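Side-chain contact in protein A52 (Vaccinia virus, PDB 2VVW), which suppresses host innate immunity as a Bcl-2-like protein that binds TRAF6 and IRAK2, inhibiting NF-kappa-B signalling: residues F45-I48 with K49-D52. Numbering follows the deposited sequence.
Sequences FNEI and KKFD
Glu47 and Lys50 both start with CG opposite the carbonyl carbon; Glu47 then bends at its second torsion (chi2 -58°) while Lys50 is extended beyond CG, and the two lie alongside each other, pointing the same way. Lys50 NZ reaches Glu47 OE2 at 3.1 Å in a salt bridge, approaching on the syn side but tilted 28° out of the carboxylate plane. This is an i to i+3 Glu-Lys pair on a helical turn. The second oxygen is tied in through a water, which donates to Glu47 OE1 at 2.6 Å and accepts from Lys50 NZ. The Glu47 side chain also touches helix 135-153, at Leu145 and Leu149 among others.

One residue further on, Phe51 turns its ring back over the chain, and Ile48 CA sits almost exactly above the ring centre, 4.1 Å from the centroid, as a CH-pi contact. The Ile48 side chain passes obliquely beside the ring, with its CG2 touching Phe51 CD2. Ile48 faces helix 21-35 and Phe51 faces helix 96-115.

Helix 43-49 gives way here to helix 51-59, a junction of two helices in the Bcl-2-like fold. The bonding goes from i to i+4, with Lys49 N on Phe45 O (2.8 Å), to i to i+3, with Phe51 N on Ile48 O (2.9 Å) and Asp52 N on Lys49 O. The Ile48 carbonyl oxygen accepts two bonds, from Phe51 N and from a water that also donates to Asp52 OD1 at 2.6 Å; Asp52 OD2 is in a salt bridge with Arg32.

The direct and water-mediated links probably stabilise the charge of Glu47, a buried residue, and steady the ammonium end of the exposed Lys50.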
# COMPACT_ATOMS: atom_id res chain seq x y z
N PHE A 45 -7.67 13.42 0.18
CA PHE A 45 -6.65 13.27 1.22
C PHE A 45 -6.37 14.59 1.95
O PHE A 45 -6.16 14.59 3.15
CB PHE A 45 -5.32 12.74 0.64
CG PHE A 45 -5.30 11.23 0.39
CD1 PHE A 45 -6.44 10.47 0.44
CD2 PHE A 45 -4.10 10.60 0.08
CE1 PHE A 45 -6.39 9.11 0.20
CE2 PHE A 45 -4.04 9.24 -0.14
CZ PHE A 45 -5.19 8.50 -0.10
N ASN A 46 -6.37 15.71 1.22
CA ASN A 46 -6.17 17.01 1.88
C ASN A 46 -7.26 17.34 2.93
O ASN A 46 -6.98 17.97 3.95
CB ASN A 46 -6.00 18.14 0.86
CG ASN A 46 -4.57 18.23 0.30
OD1 ASN A 46 -3.59 17.80 0.94
ND2 ASN A 46 -4.44 18.80 -0.89
N GLU A 47 -8.49 16.88 2.70
CA GLU A 47 -9.55 17.02 3.72
C GLU A 47 -9.32 16.10 4.91
O GLU A 47 -9.50 16.51 6.07
CB GLU A 47 -10.94 16.74 3.13
CG GLU A 47 -11.45 17.83 2.22
CD GLU A 47 -11.52 19.19 2.90
OE1 GLU A 47 -12.02 19.26 4.04
OE2 GLU A 47 -11.07 20.19 2.30
N ILE A 48 -8.92 14.86 4.63
CA ILE A 48 -8.68 13.90 5.69
C ILE A 48 -7.52 14.39 6.56
O ILE A 48 -7.55 14.25 7.78
CB ILE A 48 -8.42 12.49 5.15
CG1 ILE A 48 -9.67 11.96 4.43
CG2 ILE A 48 -8.07 11.54 6.31
CD1 ILE A 48 -9.45 10.71 3.69
N LYS A 49 -6.52 15.01 5.93
CA LYS A 49 -5.38 15.58 6.64
C LYS A 49 -5.79 16.64 7.67
O LYS A 49 -5.14 16.80 8.71
CB LYS A 49 -4.38 16.14 5.63
CG LYS A 49 -3.12 16.71 6.25
CD LYS A 49 -1.92 16.73 5.30
CE LYS A 49 -1.98 17.82 4.26
NZ LYS A 49 -0.61 18.27 3.86
N LYS A 50 -6.88 17.36 7.40
CA LYS A 50 -7.39 18.32 8.35
C LYS A 50 -7.85 17.67 9.67
O LYS A 50 -7.95 18.36 10.68
CB LYS A 50 -8.52 19.16 7.72
CG LYS A 50 -8.06 20.00 6.55
CD LYS A 50 -9.18 20.84 6.01
CE LYS A 50 -8.75 21.57 4.74
NZ LYS A 50 -9.87 22.37 4.17
N PHE A 51 -8.12 16.36 9.67
CA PHE A 51 -8.49 15.64 10.89
C PHE A 51 -7.40 15.65 11.97
O PHE A 51 -7.68 15.33 13.12
CB PHE A 51 -8.83 14.16 10.60
CG PHE A 51 -10.06 13.95 9.74
CD1 PHE A 51 -10.83 15.00 9.26
CD2 PHE A 51 -10.45 12.65 9.42
CE1 PHE A 51 -11.95 14.76 8.48
CE2 PHE A 51 -11.58 12.40 8.65
CZ PHE A 51 -12.34 13.46 8.18
N ASP A 52 -6.17 16.02 11.60
CA ASP A 52 -5.06 16.10 12.55
C ASP A 52 -5.33 17.14 13.64
O ASP A 52 -4.95 16.94 14.78
CB ASP A 52 -3.75 16.45 11.83
CG ASP A 52 -3.27 15.34 10.89
OD1 ASP A 52 -3.92 14.28 10.74
OD2 ASP A 52 -2.20 15.55 10.30
O HOH W 1 -12.62 21.62 5.05
O HOH W 2 -5.45 12.83 9.14